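Local coordinates for (R)-specific secondary-alkylsulfatase (Pseudomonas sp., PDB 4AXH), which hydrolyses secondary alkyl sulfates enantioselectively with strict inversion of configuration, turning (R)-sulfate esters into (S)-alcohols as a zinc-dependent homodimeric enzyme, at residues P36-A39 / I40-A43; W106-A109 / Q110-I114; A546-P549 / D550-F553; K608-K611 / P612-D615. One frame throughout, in Å; residues are numbered along the deposited sequence. Where two conformers were deposited one is given.

Contact 1 of 4, residues P36-A39 / I40-A43; sequences PASA and ITAA
Ile40 lies in the first turn of helix 39-48 and reaches back over the residues that start it. Its CD1 packs 3.9 Å from Ser38 OG and makes a light apolar touch on Ala39 CB at 4.2 Å, on the exposed side of the turn. The next residue, Thr41, supplies the bond that defines this end. Its backbone N points almost straight at Ser38 OG, with an N-H...O angle of 172°, but at 3.3 Å from Thr41 N to Ser38 OG the bond is weak. Ser38 is thus the N-cap, and its chi1 of 79° sets OG between its own backbone N and carbonyl carbon, turned toward the amides of the first turn. The same hydroxyl is hydrogen-bonded to Tyr477, so the cap is tied to helix 477-490 as well. Thr41 OG1 bonds to Gln507 and Gln511 of helix 495-511, while its methyl CG2 faces Ala37 CB. Ala42 closes the first full helical turn: its N donates to Ser38 O at 3.0 Å in a nearly linear bond. Its CB lies 4.3 Å from Ala37 CB, a small apolar pair at the positions of a hydrophobic staple, and both alanines rest on Asp99 of a loop. Ala43 N continues the ladder to Ala39 O at 3.2 Å, with a more bent N-H...O angle of 150°.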
ATOM      1  N   PRO A  36     -39.361   1.941  -1.018  1.00 53.15           N
ATOM      2  CA  PRO A  36     -39.278   0.492  -1.257  1.00 51.53           C
ATOM      3  C   PRO A  36     -38.507   0.166  -2.546  1.00 49.43           C
ATOM      4  O   PRO A  36     -37.910   1.061  -3.175  1.00 46.29           O
ATOM      5  CB  PRO A  36     -40.755   0.074  -1.327  1.00 53.53           C
ATOM      6  CG  PRO A  36     -41.447   1.275  -1.926  1.00 57.36           C
ATOM      7  CD  PRO A  36     -40.662   2.489  -1.481  1.00 53.35           C
ATOM      8  N   ALA A  37     -38.518  -1.124  -2.932  1.00 44.13           N
ATOM      9  CA  ALA A  37     -37.826  -1.581  -4.134  1.00 43.02           C
ATOM     10  C   ALA A  37     -38.491  -0.999  -5.381  1.00 50.67           C
ATOM     11  O   ALA A  37     -39.725  -1.064  -5.540  1.00 51.04           O
ATOM     12  CB  ALA A  37     -37.830  -3.102  -4.197  1.00 42.59           C
ATOM     13  N   SER A  38     -37.675  -0.403  -6.260  1.00 47.30           N
ATOM     14  CA  SER A  38     -38.185   0.126  -7.509  1.00 46.25           C
ATOM     15  C   SER A  38     -38.487  -1.063  -8.445  1.00 52.99           C
ATOM     16  O   SER A  38     -38.137  -2.210  -8.126  1.00 52.55           O
ATOM     17  CB  SER A  38     -37.193   1.107  -8.126  1.00 46.29           C
ATOM     18  OG  SER A  38     -36.119   0.471  -8.791  1.00 47.18           O
ATOM     19  N   ALA A  39     -39.172  -0.805  -9.576  1.00 50.60           N
ATOM     20  CA  ALA A  39     -39.526  -1.861 -10.518  1.00 49.71           C
ATOM     21  C   ALA A  39     -38.267  -2.585 -11.017  1.00 50.18           C
ATOM     22  O   ALA A  39     -38.249  -3.821 -11.110  1.00 50.04           O
ATOM     23  CB  ALA A  39     -40.280  -1.257 -11.688  1.00 50.57           C
ATOM     24  N   ILE A  40     -37.213  -1.796 -11.280  1.00 43.29           N
ATOM     25  CA  ILE A  40     -35.927  -2.202 -11.822  1.00 43.43           C
ATOM     26  C   ILE A  40     -35.127  -3.044 -10.821  1.00 49.95           C
ATOM     27  O   ILE A  40     -34.647  -4.118 -11.191  1.00 51.27           O
ATOM     28  CB  ILE A  40     -35.146  -0.978 -12.355  1.00 46.09           C
ATOM     29  CG1 ILE A  40     -36.029  -0.107 -13.291  1.00 46.31           C
ATOM     30  CG2 ILE A  40     -33.865  -1.404 -13.061  1.00 46.69           C
ATOM     31  CD1 ILE A  40     -36.948   1.069 -12.537  1.00 49.90           C
ATOM     32  N   THR A  41     -34.999  -2.554  -9.563  1.00 44.65           N
ATOM     33  CA  THR A  41     -34.310  -3.188  -8.444  1.00 42.55           C
ATOM     34  C   THR A  41     -34.934  -4.546  -8.203  1.00 46.77           C
ATOM     35  O   THR A  41     -34.204  -5.533  -8.173  1.00 48.50           O
ATOM     36  CB  THR A  41     -34.326  -2.260  -7.204  1.00 39.24           C
ATOM     37  OG1 THR A  41     -33.386  -1.201  -7.389  1.00 32.82           O
ATOM     38  CG2 THR A  41     -34.020  -2.977  -5.893  1.00 32.51           C
ATOM     39  N   ALA A  42     -36.267  -4.608  -8.069  1.00 41.55           N
ATOM     40  CA  ALA A  42     -36.979  -5.858  -7.830  1.00 42.23           C
ATOM     41  C   ALA A  42     -36.741  -6.903  -8.954  1.00 49.07           C
ATOM     42  O   ALA A  42     -36.551  -8.084  -8.658  1.00 50.20           O
ATOM     43  CB  ALA A  42     -38.468  -5.594  -7.629  1.00 42.65           C
ATOM     44  N   ALA A  43     -36.717  -6.456 -10.226  1.00 44.89           N
ATOM     45  CA  ALA A  43     -36.452  -7.287 -11.403  1.00 43.14           C
ATOM     46  C   ALA A  43     -35.004  -7.800 -11.372  1.00 44.86           C
ATOM     47  O   ALA A  43     -34.783  -8.989 -11.576  1.00 45.73           O
ATOM     48  CB  ALA A  43     -36.689  -6.483 -12.667  1.00 43.54           C
TER

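Contact 2 of 4, residues W106-A109 / Q110-I114; sequences WRQA and QLNNI. Unlike the reference sequence in segment 106-109: Arg107 (reference His).
Leu111 and Arg107 meet one turn apart on helix 103-111, on the closely packed, buried side of the contact. Leu111 CD1 lies 3.7 Å from Arg107 NH1 and 3.9 Å from Gln108 OE1, and both Leu111 and Arg107 touch Phe60 of helix 58-64. The guanidinium of Arg107, a residue that differs from the reference sequence, makes a cation-pi contact with Trp411. Nearby, the Gln108 and Asn112 amides are almost perpendicular. Gln108 NE2 is bonded to Pro314 O, and Asn112 ND2 to Gly248 O and Asp246 OD2. This end of the helix lies near the active site: the Asn112 side chain is about 7 Å from that of the zinc ligand His355, and the Gln108 side chain about 8 Å from that of the sulfate-binding Tyr417. In the backbone the i to i+4 bonds run on, Gln110 N donating to Trp106 O at 2.9 Å, Leu111 N to Arg107 O at 3.2 Å and Asn112 N to Gln108 O at 3.0 Å. A type I beta turn runs from Leu111 to Ile114. The more open side belongs to Gln110, which is partly exposed. With CG anti to its carbonyl carbon (chi1 -72°) and the chain extended beyond it, its NE2 makes a weak hydrogen bond to Leu92 O. Its approach to the Trp106 ring is doubtful, since the indole was modelled in two conformers.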
ATOM      1  N   TRP A 106     -28.971 -12.402   1.124  1.00 26.09           N
ATOM      2  CA  TRP A 106     -29.990 -12.995   1.977  0.50 22.95           C
ATOM      3  C   TRP A 106     -29.630 -14.450   2.338  1.00 30.66           C
ATOM      4  O   TRP A 106     -29.938 -14.896   3.430  1.00 34.30           O
ATOM      5  CB  TRP A 106     -31.333 -12.945   1.237  0.50 18.70           C
ATOM      6  CG  TRP A 106     -32.515 -13.385   2.037  0.50 16.61           C
ATOM      7  CD1 TRP A 106     -32.959 -14.655   2.194  0.50 18.43           C
ATOM      8  CD2 TRP A 106     -33.456 -12.539   2.721  0.50 15.99           C
ATOM      9  NE1 TRP A 106     -34.095 -14.665   2.966  0.50 17.32           N
ATOM     10  CE2 TRP A 106     -34.432 -13.378   3.291  0.50 18.05           C
ATOM     11  CE3 TRP A 106     -33.579 -11.142   2.894  0.50 17.00           C
ATOM     12  CZ2 TRP A 106     -35.518 -12.877   4.023  0.50 16.56           C
ATOM     13  CZ3 TRP A 106     -34.644 -10.650   3.645  0.50 17.44           C
ATOM     14  CH2 TRP A 106     -35.601 -11.515   4.191  0.50 17.55           C
ATOM     15  N   ARG A 107     -29.032 -15.194   1.402  1.00 25.72           N
ATOM     16  CA  ARG A 107     -28.619 -16.580   1.555  1.00 24.54           C
ATOM     17  C   ARG A 107     -27.551 -16.617   2.655  1.00 30.83           C
ATOM     18  O   ARG A 107     -27.644 -17.447   3.561  1.00 29.61           O
ATOM     19  CB  ARG A 107     -28.005 -17.071   0.217  1.00 21.34           C
ATOM     20  CG  ARG A 107     -28.221 -18.526  -0.075  1.00 19.87           C
ATOM     21  CD  ARG A 107     -27.055 -19.336   0.336  1.00  6.23           C
ATOM     22  NE  ARG A 107     -27.458 -20.740   0.360  1.00 56.66           N
ATOM     23  CZ  ARG A 107     -26.608 -21.766   0.429  1.00108.07           C
ATOM     24  NH1 ARG A 107     -25.296 -21.550   0.456  1.00109.45           N
ATOM     25  NH2 ARG A 107     -27.060 -23.014   0.452  1.00108.65           N
ATOM     26  N   GLN A 108     -26.537 -15.703   2.573  1.00 27.89           N
ATOM     27  CA  GLN A 108     -25.436 -15.597   3.531  1.00 27.50           C
ATOM     28  C   GLN A 108     -25.966 -15.114   4.868  1.00 35.51           C
ATOM     29  O   GLN A 108     -25.547 -15.638   5.906  1.00 38.21           O
ATOM     30  CB  GLN A 108     -24.352 -14.654   3.009  1.00 27.76           C
ATOM     31  CG  GLN A 108     -22.993 -14.825   3.682  1.00 11.51           C
ATOM     32  CD  GLN A 108     -22.217 -16.038   3.309  1.00 29.25           C
ATOM     33  OE1 GLN A 108     -22.651 -16.926   2.573  1.00 43.92           O
ATOM     34  NE2 GLN A 108     -21.019 -16.084   3.780  1.00 23.96           N
ATOM     35  N   ALA A 109     -26.916 -14.163   4.839  1.00 30.36           N
ATOM     36  CA  ALA A 109     -27.586 -13.617   6.015  1.00 29.52           C
ATOM     37  C   ALA A 109     -28.242 -14.740   6.800  1.00 34.34           C
ATOM     38  O   ALA A 109     -28.036 -14.829   8.001  1.00 35.40           O
ATOM     39  CB  ALA A 109     -28.626 -12.576   5.598  1.00 29.54           C
ATOM     40  N   GLN A 110     -28.947 -15.646   6.098  1.00 32.25           N
ATOM     41  CA  GLN A 110     -29.649 -16.806   6.660  1.00 33.00           C
ATOM     42  C   GLN A 110     -28.717 -17.791   7.284  1.00 35.71           C
ATOM     43  O   GLN A 110     -29.062 -18.364   8.312  1.00 36.19           O
ATOM     44  CB  GLN A 110     -30.507 -17.526   5.612  1.00 34.08           C
ATOM     45  CG  GLN A 110     -31.759 -16.766   5.197  1.00 35.89           C
ATOM     46  CD  GLN A 110     -32.568 -17.609   4.260  1.00 51.76           C
ATOM     47  OE1 GLN A 110     -32.207 -17.809   3.101  1.00 54.89           O
ATOM     48  NE2 GLN A 110     -33.638 -18.179   4.771  1.00 44.77           N
ATOM     49  N   LEU A 111     -27.555 -18.013   6.659  1.00 30.47           N
ATOM     50  CA  LEU A 111     -26.552 -18.938   7.160  1.00 29.64           C
ATOM     51  C   LEU A 111     -25.968 -18.405   8.463  1.00 33.65           C
ATOM     52  O   LEU A 111     -25.866 -19.132   9.444  1.00 34.69           O
ATOM     53  CB  LEU A 111     -25.458 -19.154   6.099  1.00 29.68           C
ATOM     54  CG  LEU A 111     -25.786 -20.122   4.937  1.00 33.02           C
ATOM     55  CD1 LEU A 111     -24.911 -19.858   3.730  1.00 31.08           C
ATOM     56  CD2 LEU A 111     -25.615 -21.535   5.346  1.00 35.32           C
ATOM     57  N   ASN A 112     -25.664 -17.110   8.491  1.00 31.54           N
ATOM     58  CA  ASN A 112     -25.079 -16.396   9.631  1.00 30.82           C
ATOM     59  C   ASN A 112     -26.019 -16.293  10.835  1.00 36.18           C
ATOM     60  O   ASN A 112     -25.603 -15.825  11.901  1.00 37.66           O
ATOM     61  CB  ASN A 112     -24.540 -15.014   9.181  1.00 25.68           C
ATOM     62  CG  ASN A 112     -23.244 -15.085   8.413  1.00 39.61           C
ATOM     63  OD1 ASN A 112     -22.423 -15.971   8.638  1.00 39.17           O
ATOM     64  ND2 ASN A 112     -23.013 -14.139   7.504  1.00 20.25           N
ATOM     65  N   ASN A 113     -27.273 -16.741  10.662  1.00 31.73           N
ATOM     66  CA  ASN A 113     -28.313 -16.789  11.685  1.00 30.12           C
ATOM     67  C   ASN A 113     -28.229 -18.092  12.457  1.00 32.24           C
ATOM     68  O   ASN A 113     -28.758 -18.172  13.572  1.00 30.36           O
ATOM     69  CB  ASN A 113     -29.695 -16.654  11.074  1.00 30.77           C
ATOM     70  CG  ASN A 113     -30.094 -15.279  10.673  1.00 56.16           C
ATOM     71  OD1 ASN A 113     -30.396 -15.018   9.521  1.00 79.02           O
ATOM     72  ND2 ASN A 113     -30.268 -14.419  11.621  1.00 38.79           N
ATOM     73  N   ILE A 114     -27.577 -19.125  11.866  1.00 31.42           N
ATOM     74  CA  ILE A 114     -27.398 -20.430  12.515  1.00 32.35           C
ATOM     75  C   ILE A 114     -26.396 -20.259  13.654  1.00 35.69           C
ATOM     76  O   ILE A 114     -25.186 -20.405  13.456  1.00 34.92           O
ATOM     77  CB  ILE A 114     -27.141 -21.624  11.529  1.00 35.99           C
ATOM     78  CG1 ILE A 114     -28.344 -21.796  10.566  1.00 37.42           C
ATOM     79  CG2 ILE A 114     -26.941 -22.945  12.292  1.00 34.29           C
ATOM     80  CD1 ILE A 114     -28.004 -21.918   9.095  1.00 37.70           C
TER

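Contact 3 of 4, residues A546-P549 / D550-F553; sequences ALTP and DMFF
Thr548 OG1 carries this contact, holding both Asp550 and the backbone of Met551. Its chi1 of 74° places the hydroxyl between the backbone N and the carbonyl carbon, facing the start of helix 549-559 in the alkyl sulfatase C-terminal family region. There it accepts from Met551 N at 3.3 Å, the N-cap bond, and donates to Asp550 OD2 at 2.8 Å. The Asp550 side chain turns back to the hydroxyl, and its carboxylate is met from above, 60° out of the plane. Met551, extended beyond CG, crosses the threonine with SD 3.5 Å from Thr548 OG1 and CG2 next. Leu547 CD2 packs on Met551 CB at 3.8 Å, and both side chains touch helix 210-219 in the metallo-beta-lactamase range. Phe552 has CG anti to its backbone N (chi1 168°), whereas Phe553 keeps CG beside its own N, and Phe552 CD2 lies 3.8 Å above one face of the Phe553 ring. Phe553 CE2 is 4.1 Å from Pro549 CB, while Phe553 N donates to Pro549 O. The hydroxyl thus both donates and accepts, and the negative charge of Asp550 at the helix N-terminus would probably be favoured by the helix dipole.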
ATOM      1  N   ALA A 546      -2.370  -0.358  27.378  1.00 97.97           N
ATOM      2  CA  ALA A 546      -1.229  -1.199  26.977  1.00 96.23           C
ATOM      3  C   ALA A 546      -0.210  -0.476  26.096  1.00 96.82           C
ATOM      4  O   ALA A 546       0.734  -1.107  25.595  1.00 96.41           O
ATOM      5  CB  ALA A 546      -1.727  -2.445  26.262  1.00 96.78           C
ATOM      6  N   LEU A 547      -0.367   0.852  25.934  1.00 90.63           N
ATOM      7  CA  LEU A 547       0.506   1.668  25.104  1.00 88.60           C
ATOM      8  C   LEU A 547       1.823   2.013  25.760  1.00 87.20           C
ATOM      9  O   LEU A 547       1.849   2.581  26.854  1.00 87.34           O
ATOM     10  CB  LEU A 547      -0.172   2.962  24.639  1.00 88.68           C
ATOM     11  CG  LEU A 547      -1.267   2.868  23.594  1.00 93.38           C
ATOM     12  CD1 LEU A 547      -1.660   4.270  23.159  1.00 93.80           C
ATOM     13  CD2 LEU A 547      -0.799   2.115  22.326  1.00 95.56           C
ATOM     14  N   THR A 548       2.909   1.710  25.050  1.00 79.13           N
ATOM     15  CA  THR A 548       4.272   2.009  25.449  1.00 76.75           C
ATOM     16  C   THR A 548       4.466   3.531  25.294  1.00 77.85           C
ATOM     17  O   THR A 548       3.758   4.153  24.487  1.00 77.22           O
ATOM     18  CB  THR A 548       5.266   1.252  24.550  1.00 76.55           C
ATOM     19  OG1 THR A 548       5.310   1.866  23.266  1.00 68.66           O
ATOM     20  CG2 THR A 548       4.948  -0.236  24.420  1.00 75.23           C
ATOM     21  N   PRO A 549       5.427   4.145  26.020  1.00 71.36           N
ATOM     22  CA  PRO A 549       5.658   5.586  25.859  1.00 70.21           C
ATOM     23  C   PRO A 549       5.857   6.015  24.402  1.00 73.36           C
ATOM     24  O   PRO A 549       5.230   6.981  23.982  1.00 73.62           O
ATOM     25  CB  PRO A 549       6.901   5.838  26.712  1.00 72.00           C
ATOM     26  CG  PRO A 549       7.501   4.489  26.944  1.00 76.79           C
ATOM     27  CD  PRO A 549       6.348   3.570  27.013  1.00 72.42           C
ATOM     28  N   ASP A 550       6.677   5.266  23.627  1.00 68.99           N
ATOM     29  CA  ASP A 550       6.972   5.514  22.211  1.00 68.08           C
ATOM     30  C   ASP A 550       5.709   5.539  21.351  1.00 70.41           C
ATOM     31  O   ASP A 550       5.587   6.390  20.464  1.00 70.06           O
ATOM     32  CB  ASP A 550       7.985   4.493  21.666  1.00 70.05           C
ATOM     33  CG  ASP A 550       7.858   3.097  22.245  1.00 83.26           C
ATOM     34  OD1 ASP A 550       8.176   2.922  23.443  1.00 85.50           O
ATOM     35  OD2 ASP A 550       7.410   2.180  21.507  1.00 86.03           O
ATOM     36  N   MET A 551       4.758   4.633  21.637  1.00 64.79           N
ATOM     37  CA  MET A 551       3.476   4.563  20.938  1.00 63.90           C
ATOM     38  C   MET A 551       2.650   5.782  21.281  1.00 71.56           C
ATOM     39  O   MET A 551       2.076   6.407  20.384  1.00 71.72           O
ATOM     40  CB  MET A 551       2.719   3.285  21.322  1.00 65.31           C
ATOM     41  CG  MET A 551       3.136   2.098  20.501  1.00 67.28           C
ATOM     42  SD  MET A 551       2.752   0.528  21.273  1.00 69.24           S
ATOM     43  CE  MET A 551       3.981  -0.525  20.428  1.00 65.90           C
ATOM     44  N   PHE A 552       2.625   6.143  22.579  1.00 69.66           N
ATOM     45  CA  PHE A 552       1.933   7.325  23.072  1.00 69.85           C
ATOM     46  C   PHE A 552       2.538   8.618  22.475  1.00 70.23           C
ATOM     47  O   PHE A 552       1.787   9.533  22.124  1.00 70.06           O
ATOM     48  CB  PHE A 552       1.938   7.346  24.606  1.00 72.59           C
ATOM     49  CG  PHE A 552       1.499   8.653  25.225  1.00 75.94           C
ATOM     50  CD1 PHE A 552       0.154   9.014  25.257  1.00 80.73           C
ATOM     51  CD2 PHE A 552       2.427   9.522  25.783  1.00 79.17           C
ATOM     52  CE1 PHE A 552      -0.248  10.235  25.819  1.00 81.88           C
ATOM     53  CE2 PHE A 552       2.023  10.736  26.353  1.00 82.29           C
ATOM     54  CZ  PHE A 552       0.690  11.084  26.367  1.00 80.65           C
ATOM     55  N   PHE A 553       3.878   8.694  22.353  1.00 63.48           N
ATOM     56  CA  PHE A 553       4.506   9.893  21.794  1.00 62.03           C
ATOM     57  C   PHE A 553       4.273  10.084  20.293  1.00 64.63           C
ATOM     58  O   PHE A 553       4.145  11.226  19.832  1.00 62.83           O
ATOM     59  CB  PHE A 553       5.974  10.050  22.225  1.00 63.46           C
ATOM     60  CG  PHE A 553       6.141  10.343  23.705  1.00 64.59           C
ATOM     61  CD1 PHE A 553       5.481  11.419  24.303  1.00 67.21           C
ATOM     62  CD2 PHE A 553       6.974   9.561  24.495  1.00 66.34           C
ATOM     63  CE1 PHE A 553       5.621  11.677  25.669  1.00 67.40           C
ATOM     64  CE2 PHE A 553       7.126   9.829  25.857  1.00 68.93           C
ATOM     65  CZ  PHE A 553       6.436  10.875  26.434  1.00 67.10           C
TER

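Contact 4 of 4, residues K608-K611 / P612-D615; sequences KLTK and PTLD
The chain passes from strand 605-609 into helix 611-618 at Thr610, whose extended backbone (phi -116°, psi 160°) gives way to helical values at Lys611. Thr610 O then accepts twice, from Leu614 N at 2.9 Å and from Thr613 OG1, also at 2.9 Å. Asp615 N donates to Lys611 O at 2.8 Å. Thr610 is the N-cap: its OG1 receives a weak bond from Thr613 N, 3.4 Å away. The chi1 of 75° in Thr613 puts OG1 between backbone N and carbonyl carbon, where it can donate to Thr610 O. The two threonine side chains cross at about a right angle, and the ring of Pro612 fits against Thr610 OG1 through its CG. Lys611, bent at chi2, crosses the Asp615 carboxylate with its aliphatic part. Its CE lies 3.4 Å from Asp615 OD2, but NZ is beyond salt-bridge range and bonds instead to Arg545 O. Leu609 CD1 meets Leu614 CB at 3.8 Å, the two at hydrophobic-staple positions about the cap. Lys608 pairs with Lys634 of edge strand 634-637, and Leu609 with strand 570-576. Both leucines pack on Trp574 and Phe576 of strand 570-576, which seats the helix start against the sheet.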
ATOM      1  N   LYS A 608      10.604  13.147  34.840  1.00 83.63           N
ATOM      2  CA  LYS A 608      10.695  11.889  35.581  1.00 83.92           C
ATOM      3  C   LYS A 608       9.296  11.518  36.083  1.00 89.08           C
ATOM      4  O   LYS A 608       8.662  12.323  36.767  1.00 89.63           O
ATOM      5  CB  LYS A 608      11.667  11.998  36.768  1.00 86.50           C
ATOM      6  CG  LYS A 608      13.103  12.391  36.400  1.00101.04           C
ATOM      7  CD  LYS A 608      14.140  11.799  37.374  1.00109.17           C
ATOM      8  CE  LYS A 608      14.097  12.337  38.794  1.00108.82           C
ATOM      9  NZ  LYS A 608      14.797  11.434  39.749  1.00105.16           N
ATOM     10  N   LEU A 609       8.808  10.317  35.709  1.00 84.73           N
ATOM     11  CA  LEU A 609       7.485   9.767  36.049  1.00 83.72           C
ATOM     12  C   LEU A 609       7.491   8.280  35.792  1.00 87.63           C
ATOM     13  O   LEU A 609       8.506   7.738  35.355  1.00 87.69           O
ATOM     14  CB  LEU A 609       6.366  10.442  35.206  1.00 83.53           C
ATOM     15  CG  LEU A 609       6.228  10.104  33.693  1.00 87.62           C
ATOM     16  CD1 LEU A 609       5.007  10.765  33.109  1.00 89.92           C
ATOM     17  CD2 LEU A 609       7.430  10.560  32.880  1.00 87.14           C
ATOM     18  N   THR A 610       6.355   7.624  36.030  1.00 84.70           N
ATOM     19  CA  THR A 610       6.182   6.194  35.775  1.00 85.11           C
ATOM     20  C   THR A 610       5.119   6.002  34.680  1.00 91.36           C
ATOM     21  O   THR A 610       4.319   6.919  34.454  1.00 92.03           O
ATOM     22  CB  THR A 610       5.812   5.435  37.072  1.00 87.08           C
ATOM     23  OG1 THR A 610       4.470   5.735  37.457  1.00 82.10           O
ATOM     24  CG2 THR A 610       6.767   5.713  38.212  1.00 83.95           C
ATOM     25  N   LYS A 611       5.096   4.818  34.014  1.00 87.52           N
ATOM     26  CA  LYS A 611       4.074   4.514  33.002  1.00 86.91           C
ATOM     27  C   LYS A 611       2.652   4.612  33.611  1.00 88.90           C
ATOM     28  O   LYS A 611       1.850   5.350  33.030  1.00 87.83           O
ATOM     29  CB  LYS A 611       4.306   3.156  32.314  1.00 89.62           C
ATOM     30  CG  LYS A 611       3.460   2.962  31.038  1.00104.31           C
ATOM     31  CD  LYS A 611       2.770   1.593  31.005  1.00112.51           C
ATOM     32  CE  LYS A 611       1.815   1.427  29.846  1.00114.09           C
ATOM     33  NZ  LYS A 611       1.278   0.036  29.761  1.00119.70           N
ATOM     34  N   PRO A 612       2.332   4.003  34.801  1.00 84.54           N
ATOM     35  CA  PRO A 612       0.972   4.177  35.354  1.00 84.00           C
ATOM     36  C   PRO A 612       0.549   5.640  35.556  1.00 86.73           C
ATOM     37  O   PRO A 612      -0.616   5.947  35.312  1.00 85.48           O
ATOM     38  CB  PRO A 612       0.985   3.354  36.651  1.00 85.78           C
ATOM     39  CG  PRO A 612       2.412   3.064  36.944  1.00 90.42           C
ATOM     40  CD  PRO A 612       3.141   3.094  35.647  1.00 85.94           C
ATOM     41  N   THR A 613       1.500   6.551  35.920  1.00 83.45           N
ATOM     42  CA  THR A 613       1.206   7.985  36.069  1.00 82.99           C
ATOM     43  C   THR A 613       1.009   8.628  34.697  1.00 84.69           C
ATOM     44  O   THR A 613       0.053   9.378  34.532  1.00 83.81           O
ATOM     45  CB  THR A 613       2.198   8.749  36.983  1.00 92.50           C
ATOM     46  OG1 THR A 613       3.438   8.970  36.316  1.00 94.51           O
ATOM     47  CG2 THR A 613       2.401   8.084  38.350  1.00 89.77           C
ATOM     48  N   LEU A 614       1.866   8.286  33.701  1.00 81.02           N
ATOM     49  CA  LEU A 614       1.747   8.782  32.315  1.00 81.27           C
ATOM     50  C   LEU A 614       0.379   8.409  31.783  1.00 86.68           C
ATOM     51  O   LEU A 614      -0.286   9.250  31.179  1.00 85.59           O
ATOM     52  CB  LEU A 614       2.843   8.203  31.382  1.00 81.17           C
ATOM     53  CG  LEU A 614       2.796   8.629  29.896  1.00 85.26           C
ATOM     54  CD1 LEU A 614       3.512   9.961  29.656  1.00 85.03           C
ATOM     55  CD2 LEU A 614       3.385   7.555  29.003  1.00 87.10           C
ATOM     56  N   ASP A 615      -0.051   7.156  32.060  1.00 85.26           N
ATOM     57  CA  ASP A 615      -1.341   6.589  31.673  1.00 85.60           C
ATOM     58  C   ASP A 615      -2.493   7.418  32.225  1.00 88.89           C
ATOM     59  O   ASP A 615      -3.434   7.699  31.480  1.00 89.62           O
ATOM     60  CB  ASP A 615      -1.456   5.116  32.127  1.00 88.10           C
ATOM     61  CG  ASP A 615      -0.595   4.113  31.370  1.00 99.09           C
ATOM     62  OD1 ASP A 615      -0.541   4.196  30.111  1.00106.95           O
ATOM     63  OD2 ASP A 615      -0.045   3.196  32.022  1.00 98.61           O
TER

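Along the chain the four contacts follow one another, each closing before the next opens, and they fall into two groups on opposite sides of the chain's centre. Contacts 1 and 2, on helices 39-48 and 103-111, have centres about 22 Å apart and do not touch; contact 2 approaches the zinc site. Contacts 3 and 4 belong to the alkyl sulfatase C-terminal family region, with centres about 11 Å apart, and meet where Phe552 packs on Leu614. Helices 549-559 and 611-618 thus pack together. Between the groups, the centres of contacts 2 and 3 are about 41 Å apart and those of 1 and 4 about 60 Å. Contacts 1, 3 and 4 mark helix starts; contact 2 lies toward a helix end.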